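Local atomic coordinates of IclR transcriptional regulator (Thermotoga maritima, PDB entry 1MKM), a protein that probably binds DNA through a winged helix-turn-helix domain and regulates transcription as a member of the IclR family. Residues 145-150 and 208-213; 202-207 and 238-243. One frame throughout, in Å; residues are numbered along the deposited sequence.

Interaction 1. Residues 145-150 and 208-213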
ATOM      1  N   PHE B 145      30.912  31.088  15.404  1.00 87.25           N
ATOM      2  CA  PHE B 145      30.401  31.938  16.469  1.00 88.86           C
ATOM      3  C   PHE B 145      30.716  31.405  17.857  1.00 89.40           C
ATOM      4  O   PHE B 145      30.318  32.000  18.860  1.00 90.92           O
ATOM      5  CB  PHE B 145      28.889  32.148  16.322  1.00 86.90           C
ATOM      6  CG  PHE B 145      28.514  33.076  15.199  1.00 83.75           C
ATOM      7  CD1 PHE B 145      28.446  32.616  13.888  1.00 84.05           C
ATOM      8  CD2 PHE B 145      28.270  34.425  15.453  1.00 87.68           C
ATOM      9  CE1 PHE B 145      28.146  33.483  12.845  1.00 85.88           C
ATOM     10  CE2 PHE B 145      27.966  35.302  14.417  1.00 81.91           C
ATOM     11  CZ  PHE B 145      27.905  34.828  13.109  1.00 89.23           C
ATOM     12  N   VAL B 146      31.421  30.278  17.917  1.00 89.95           N
ATOM     13  CA  VAL B 146      31.802  29.711  19.204  1.00 88.81           C
ATOM     14  C   VAL B 146      32.897  30.626  19.725  1.00 90.29           C
ATOM     15  O   VAL B 146      33.814  30.975  18.980  1.00 92.06           O
ATOM     16  CB  VAL B 146      32.376  28.272  19.064  1.00 93.85           C
ATOM     17  CG1 VAL B 146      31.310  27.336  18.526  1.00 94.04           C
ATOM     18  CG2 VAL B 146      33.596  28.269  18.143  1.00 82.41           C
ATOM     19  N   PRO B 147      32.810  31.055  20.994  1.00 90.82           N
ATOM     20  CA  PRO B 147      33.867  31.931  21.498  1.00 92.31           C
ATOM     21  C   PRO B 147      35.250  31.451  21.048  1.00 96.78           C
ATOM     22  O   PRO B 147      35.602  30.277  21.214  1.00 94.61           O
ATOM     23  CB  PRO B 147      33.663  31.866  23.005  1.00 86.39           C
ATOM     24  CG  PRO B 147      32.164  31.835  23.102  1.00 86.22           C
ATOM     25  CD  PRO B 147      31.792  30.811  22.034  1.00 92.08           C
ATOM     26  N   GLU B 148      35.999  32.372  20.443  1.00 98.78           N
ATOM     27  CA  GLU B 148      37.347  32.132  19.928  1.00 95.66           C
ATOM     28  C   GLU B 148      38.148  31.117  20.734  1.00 96.58           C
ATOM     29  O   GLU B 148      38.801  30.239  20.168  1.00 93.54           O
ATOM     30  CB  GLU B 148      38.102  33.463  19.868  1.00 98.26           C
ATOM     31  CG  GLU B 148      37.806  34.387  21.045  1.00 98.35           C
ATOM     32  CD  GLU B 148      38.185  33.774  22.385  1.00105.90           C
ATOM     33  OE1 GLU B 148      39.395  33.599  22.634  1.00114.81           O
ATOM     34  OE2 GLU B 148      37.276  33.456  23.185  1.00 97.88           O
ATOM     35  N   LYS B 149      38.093  31.252  22.057  1.00 99.59           N
ATOM     36  CA  LYS B 149      38.788  30.368  22.990  1.00 97.85           C
ATOM     37  C   LYS B 149      38.410  28.914  22.731  1.00 98.08           C
ATOM     38  O   LYS B 149      39.267  28.076  22.430  1.00 96.92           O
ATOM     39  CB  LYS B 149      38.410  30.744  24.424  1.00 95.13           C
ATOM     40  CG  LYS B 149      38.922  29.786  25.482  1.00103.95           C
ATOM     41  CD  LYS B 149      38.333  30.126  26.839  1.00108.21           C
ATOM     42  CE  LYS B 149      38.744  29.110  27.892  1.00112.16           C
ATOM     43  NZ  LYS B 149      38.018  29.325  29.171  1.00113.48           N
ATOM     44  N   GLU B 150      37.116  28.631  22.863  1.00 97.37           N
ATOM     45  CA  GLU B 150      36.585  27.294  22.642  1.00 92.49           C
ATOM     46  C   GLU B 150      36.994  26.861  21.243  1.00 91.80           C
ATOM     47  O   GLU B 150      37.442  25.732  21.030  1.00 92.50           O
ATOM     48  CB  GLU B 150      35.063  27.317  22.743  1.00 82.39           C
ATOM     49  CG  GLU B 150      34.434  25.939  22.806  1.00 78.54           C
ATOM     50  CD  GLU B 150      32.993  25.936  22.330  1.00 73.88           C
ATOM     51  OE1 GLU B 150      32.214  26.816  22.757  1.00 68.13           O
ATOM     52  OE2 GLU B 150      32.638  25.046  21.530  1.00 62.46           O
ATOM     53  N   ASN B 208      22.871  34.034  26.007  1.00 94.95           N
ATOM     54  CA  ASN B 208      24.109  34.789  25.877  1.00 94.66           C
ATOM     55  C   ASN B 208      24.715  34.695  24.481  1.00 91.80           C
ATOM     56  O   ASN B 208      25.937  34.687  24.324  1.00 85.05           O
ATOM     57  CB  ASN B 208      25.112  34.279  26.911  1.00101.20           C
ATOM     58  CG  ASN B 208      24.460  33.985  28.253  1.00 98.91           C
ATOM     59  OD1 ASN B 208      23.588  33.120  28.354  1.00 86.71           O
ATOM     60  ND2 ASN B 208      24.879  34.708  29.289  1.00 98.73           N
ATOM     61  N   GLY B 209      23.854  34.618  23.473  1.00 88.65           N
ATOM     62  CA  GLY B 209      24.319  34.539  22.100  1.00 83.28           C
ATOM     63  C   GLY B 209      25.408  33.519  21.804  1.00 81.45           C
ATOM     64  O   GLY B 209      26.446  33.859  21.231  1.00 84.40           O
ATOM     65  N   TYR B 210      25.185  32.271  22.203  1.00 67.22           N
ATOM     66  CA  TYR B 210      26.140  31.201  21.941  1.00 59.33           C
ATOM     67  C   TYR B 210      25.538  30.384  20.787  1.00 72.17           C
ATOM     68  O   TYR B 210      24.310  30.333  20.629  1.00 65.77           O
ATOM     69  CB  TYR B 210      26.319  30.336  23.202  1.00 57.86           C
ATOM     70  CG  TYR B 210      27.272  29.159  23.054  1.00 65.93           C
ATOM     71  CD1 TYR B 210      28.665  29.337  23.072  1.00 69.04           C
ATOM     72  CD2 TYR B 210      26.782  27.861  22.893  1.00 65.61           C
ATOM     73  CE1 TYR B 210      29.547  28.239  22.934  1.00 55.13           C
ATOM     74  CE2 TYR B 210      27.649  26.765  22.752  1.00 63.88           C
ATOM     75  CZ  TYR B 210      29.029  26.958  22.772  1.00 64.78           C
ATOM     76  OH  TYR B 210      29.864  25.865  22.597  1.00 56.12           O
ATOM     77  N   PRO B 211      26.386  29.766  19.942  1.00 74.45           N
ATOM     78  CA  PRO B 211      25.864  28.971  18.824  1.00 76.16           C
ATOM     79  C   PRO B 211      25.406  27.581  19.279  1.00 75.30           C
ATOM     80  O   PRO B 211      26.185  26.628  19.268  1.00 71.38           O
ATOM     81  CB  PRO B 211      27.055  28.903  17.874  1.00 76.72           C
ATOM     82  CG  PRO B 211      28.207  28.816  18.830  1.00 75.84           C
ATOM     83  CD  PRO B 211      27.855  29.875  19.861  1.00 71.73           C
ATOM     84  N   VAL B 212      24.140  27.472  19.670  1.00 71.00           N
ATOM     85  CA  VAL B 212      23.590  26.204  20.133  1.00 70.93           C
ATOM     86  C   VAL B 212      22.905  25.377  19.052  1.00 73.05           C
ATOM     87  O   VAL B 212      22.500  24.243  19.309  1.00 75.10           O
ATOM     88  CB  VAL B 212      22.556  26.414  21.238  1.00 65.36           C
ATOM     89  CG1 VAL B 212      23.182  27.155  22.394  1.00 51.80           C
ATOM     90  CG2 VAL B 212      21.352  27.162  20.677  1.00 50.27           C
ATOM     91  N   ALA B 213      22.759  25.929  17.852  1.00 75.77           N
ATOM     92  CA  ALA B 213      22.095  25.180  16.793  1.00 74.11           C
ATOM     93  C   ALA B 213      22.492  25.574  15.384  1.00 71.25           C
ATOM     94  O   ALA B 213      23.139  26.595  15.159  1.00 75.27           O
ATOM     95  CB  ALA B 213      20.591  25.301  16.946  1.00 73.02           C
TER

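Interaction 2. Residues 202-207 and 238-243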
ATOM      1  N   VAL B 202      22.923  28.695   8.539  1.00 80.09           N
ATOM      2  CA  VAL B 202      22.940  29.872   9.404  1.00 82.40           C
ATOM      3  C   VAL B 202      22.801  29.380  10.853  1.00 85.01           C
ATOM      4  O   VAL B 202      22.157  28.359  11.102  1.00 88.92           O
ATOM      5  CB  VAL B 202      21.750  30.802   9.066  1.00 78.04           C
ATOM      6  CG1 VAL B 202      21.747  32.015   9.970  1.00 87.32           C
ATOM      7  CG2 VAL B 202      21.822  31.222   7.617  1.00 79.63           C
ATOM      8  N   PRO B 203      23.408  30.090  11.823  1.00 82.56           N
ATOM      9  CA  PRO B 203      23.331  29.692  13.238  1.00 80.67           C
ATOM     10  C   PRO B 203      22.043  30.092  13.954  1.00 74.48           C
ATOM     11  O   PRO B 203      21.198  30.792  13.406  1.00 84.22           O
ATOM     12  CB  PRO B 203      24.542  30.384  13.867  1.00 74.73           C
ATOM     13  CG  PRO B 203      25.452  30.649  12.716  1.00 84.12           C
ATOM     14  CD  PRO B 203      24.494  31.063  11.635  1.00 83.66           C
ATOM     15  N   ILE B 204      21.920  29.634  15.193  1.00 77.07           N
ATOM     16  CA  ILE B 204      20.778  29.934  16.050  1.00 71.93           C
ATOM     17  C   ILE B 204      21.380  30.234  17.418  1.00 73.00           C
ATOM     18  O   ILE B 204      21.960  29.348  18.038  1.00 77.91           O
ATOM     19  CB  ILE B 204      19.833  28.719  16.202  1.00 68.12           C
ATOM     20  CG1 ILE B 204      19.129  28.401  14.879  1.00 67.29           C
ATOM     21  CG2 ILE B 204      18.796  29.014  17.279  1.00 70.92           C
ATOM     22  CD1 ILE B 204      17.941  29.319  14.565  1.00 71.38           C
ATOM     23  N   PHE B 205      21.243  31.470  17.890  1.00 64.43           N
ATOM     24  CA  PHE B 205      21.808  31.853  19.183  1.00 62.42           C
ATOM     25  C   PHE B 205      20.819  31.740  20.349  1.00 73.21           C
ATOM     26  O   PHE B 205      19.592  31.782  20.167  1.00 57.22           O
ATOM     27  CB  PHE B 205      22.369  33.276  19.099  1.00 70.35           C
ATOM     28  CG  PHE B 205      23.360  33.460  17.986  1.00 77.32           C
ATOM     29  CD1 PHE B 205      23.145  34.416  16.992  1.00 77.59           C
ATOM     30  CD2 PHE B 205      24.490  32.640  17.898  1.00 74.37           C
ATOM     31  CE1 PHE B 205      24.041  34.549  15.920  1.00 78.24           C
ATOM     32  CE2 PHE B 205      25.390  32.766  16.834  1.00 68.91           C
ATOM     33  CZ  PHE B 205      25.166  33.720  15.844  1.00 68.27           C
ATOM     34  N   ASP B 206      21.373  31.601  21.550  1.00 77.62           N
ATOM     35  CA  ASP B 206      20.580  31.457  22.765  1.00 87.07           C
ATOM     36  C   ASP B 206      20.623  32.708  23.634  1.00 85.24           C
ATOM     37  O   ASP B 206      20.785  33.820  23.135  1.00 84.86           O
ATOM     38  CB  ASP B 206      21.102  30.262  23.566  1.00 96.39           C
ATOM     39  CG  ASP B 206      22.511  30.484  24.086  1.00100.02           C
ATOM     40  OD1 ASP B 206      23.284  31.208  23.422  1.00101.01           O
ATOM     41  OD2 ASP B 206      22.849  29.929  25.152  1.00103.30           O
ATOM     42  N   HIS B 207      20.466  32.508  24.940  1.00 89.74           N
ATOM     43  CA  HIS B 207      20.497  33.596  25.916  1.00 92.72           C
ATOM     44  C   HIS B 207      21.684  34.530  25.679  1.00 90.91           C
ATOM     45  O   HIS B 207      21.528  35.656  25.212  1.00 84.96           O
ATOM     46  CB  HIS B 207      20.603  33.024  27.334  1.00 98.68           C
ATOM     47  CG  HIS B 207      19.287  32.678  27.957  1.00103.49           C
ATOM     48  ND1 HIS B 207      18.236  32.151  27.239  1.00113.63           N
ATOM     49  CD2 HIS B 207      18.868  32.747  29.243  1.00106.21           C
ATOM     50  CE1 HIS B 207      17.224  31.910  28.056  1.00113.65           C
ATOM     51  NE2 HIS B 207      17.582  32.262  29.277  1.00111.53           N
ATOM     52  N   GLU B 238      16.275  34.447   7.820  1.00 61.50           N
ATOM     53  CA  GLU B 238      14.995  34.984   8.265  1.00 74.48           C
ATOM     54  C   GLU B 238      14.413  34.154   9.409  1.00 76.88           C
ATOM     55  O   GLU B 238      13.977  34.706  10.425  1.00 77.89           O
ATOM     56  CB  GLU B 238      13.988  35.021   7.113  1.00 75.85           C
ATOM     57  CG  GLU B 238      12.625  35.574   7.522  1.00 79.91           C
ATOM     58  CD  GLU B 238      11.549  35.350   6.469  1.00 76.83           C
ATOM     59  OE1 GLU B 238      11.797  35.663   5.286  1.00 80.57           O
ATOM     60  OE2 GLU B 238      10.452  34.870   6.826  1.00 78.03           O
ATOM     61  N   LYS B 239      14.393  32.832   9.234  1.00 69.26           N
ATOM     62  CA  LYS B 239      13.865  31.940  10.255  1.00 57.86           C
ATOM     63  C   LYS B 239      14.856  31.902  11.403  1.00 58.09           C
ATOM     64  O   LYS B 239      14.469  31.894  12.567  1.00 52.51           O
ATOM     65  CB  LYS B 239      13.660  30.525   9.692  1.00 57.38           C
ATOM     66  CG  LYS B 239      12.626  30.430   8.573  1.00 50.15           C
ATOM     67  CD  LYS B 239      11.235  30.824   9.065  1.00 58.56           C
ATOM     68  CE  LYS B 239      10.176  30.664   7.973  1.00 57.54           C
ATOM     69  NZ  LYS B 239       8.813  31.028   8.455  1.00 51.29           N
ATOM     70  N   ALA B 240      16.144  31.885  11.077  1.00 53.38           N
ATOM     71  CA  ALA B 240      17.161  31.860  12.119  1.00 54.90           C
ATOM     72  C   ALA B 240      16.874  32.961  13.140  1.00 62.69           C
ATOM     73  O   ALA B 240      16.663  32.694  14.332  1.00 57.36           O
ATOM     74  CB  ALA B 240      18.539  32.057  11.510  1.00 65.34           C
ATOM     75  N   GLU B 241      16.860  34.202  12.666  1.00 69.64           N
ATOM     76  CA  GLU B 241      16.602  35.342  13.529  1.00 75.79           C
ATOM     77  C   GLU B 241      15.346  35.144  14.378  1.00 70.97           C
ATOM     78  O   GLU B 241      15.360  35.389  15.585  1.00 73.59           O
ATOM     79  CB  GLU B 241      16.476  36.617  12.688  1.00 72.33           C
ATOM     80  CG  GLU B 241      15.936  37.805  13.457  1.00 85.57           C
ATOM     81  CD  GLU B 241      16.019  39.092  12.671  1.00 92.71           C
ATOM     82  OE1 GLU B 241      15.645  39.077  11.473  1.00 94.08           O
ATOM     83  OE2 GLU B 241      16.449  40.115  13.255  1.00 78.55           O
ATOM     84  N   GLU B 242      14.266  34.691  13.750  1.00 63.64           N
ATOM     85  CA  GLU B 242      13.010  34.474  14.470  1.00 64.00           C
ATOM     86  C   GLU B 242      13.140  33.425  15.566  1.00 65.44           C
ATOM     87  O   GLU B 242      12.657  33.624  16.686  1.00 59.95           O
ATOM     88  CB  GLU B 242      11.903  34.056  13.501  1.00 67.88           C
ATOM     89  CG  GLU B 242      10.652  33.526  14.190  1.00 63.29           C
ATOM     90  CD  GLU B 242       9.904  34.597  14.948  1.00 67.32           C
ATOM     91  OE1 GLU B 242      10.548  35.354  15.700  1.00 69.77           O
ATOM     92  OE2 GLU B 242       8.666  34.679  14.798  1.00 76.01           O
ATOM     93  N   ILE B 243      13.782  32.305  15.226  1.00 63.46           N
ATOM     94  CA  ILE B 243      13.998  31.200  16.159  1.00 57.82           C
ATOM     95  C   ILE B 243      14.916  31.641  17.282  1.00 63.01           C
ATOM     96  O   ILE B 243      14.596  31.470  18.464  1.00 66.19           O
ATOM     97  CB  ILE B 243      14.657  29.978  15.469  1.00 53.94           C
ATOM     98  CG1 ILE B 243      13.758  29.453  14.346  1.00 60.72           C
ATOM     99  CG2 ILE B 243      14.916  28.882  16.491  1.00 58.10           C
ATOM    100  CD1 ILE B 243      14.470  28.538  13.365  1.00 61.33           C
TER

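Interaction 1. Residues 145-150 and 208-213
The phenol oxygen of Y210 has two polar partners: its OH donates to E150 OE1 over 2.5 Å, and K104 NZ on the neighbouring strand hydrogen-bonds the same oxygen. E150 OE1 is met on its syn side, 24° out of the carboxylate plane, while it lies at the edge of the Y210 ring, in the ring plane. With CG anti to the backbone N (chi1 -168°) and the chain extended beyond it, the E150 carboxylate extends from the first turn of helix 148-157 to the phenol. Outside the two segments, K104 NZ also lies at long, weak ion-pair distance from E150 OE2, and its charge probably favours an ionised carboxylate. P147 CD comes up to the same ring edge, 3.5 Å from Y210 CE1. In the GAF-like C-terminal domain, this joins the loop entering helix 148-157 to the turn leading into the central-sheet strand 211-220. P211, centre of an inverse gamma turn, lays its CD over one face of the Y210 ring, offset toward the rim. Its other contacts face the loop: P211 CG packs tightly on V146 CG1 at 3.5 Å, P211 CD lies 3.4 Å from F145 O, and P211 CB meets F145 CB at 4.0 Å.

Interaction 2. Residues 202-207 and 238-243
I204 reaches from strand 197-205 to the helix through the end of its side chain. From CB the chain forks: I204 CG2 touches I243 CG2 at 4.0 Å, while CG1 turns anti to the carbonyl carbon (chi1 -68°) and carries CD1 forward. That terminal methyl does most of the touching. I204 CD1 lies 3.6 Å from A240 CA, and it presses on I243 CB at 3.5 Å, a tight carbon pair. I243 CG2 and CD1 also border the methyl; the two isoleucines cross at about a right angle, with the tip of one seated among the branches of the other. A240 brings its methyl close to the strand backbone: A240 CB stands 3.5 Å from P203 O and 3.6 Å from V202 CG1. These contacts lay the C-terminal helix 226-246 against the antiparallel sheet of the GAF-like domain; the local axes are 7.5 Å apart and run nearly parallel, at 9°. A small residue at the nearest approach, A240 beside I204, suits this close spacing. V202 points toward the helix, and its CG1, anti to the backbone N (chi1 179°), is the branch that meets A240. The V202 side chain also touches L236 and K237, about one turn earlier in the helix. I243 continues the apolar layer to A84 of helix 79-93, whereas K239 forms a salt bridge with D90 of that helix. Trimmed to an alanine, I243 would probably leave I204 CD1 without the branches that border it and open a gap toward helix 79-93. I204 also touches A213 and V215 of the adjacent strand 211-220.

In the fold
Both interactions hold the same central sheet, through its neighbouring strands 197-205 and 211-220, with centres 13 Å apart. Interaction 2 is core: every residue that touches is buried, and only apolar groups and one backbone carbonyl oxygen meet where helix 226-246 covers the strand. Interaction 1 is only partly buried, at the start of strand 211-220, and there a tyrosine-carboxylate bond accompanies proline and valine packing. The two are joined directly. A213 of strand 211-220 offers its O to I204 N in a probable hydrogen bond, V212 and A213 face I204 in a classic beta bulge, and the rings of F145 and F205 meet.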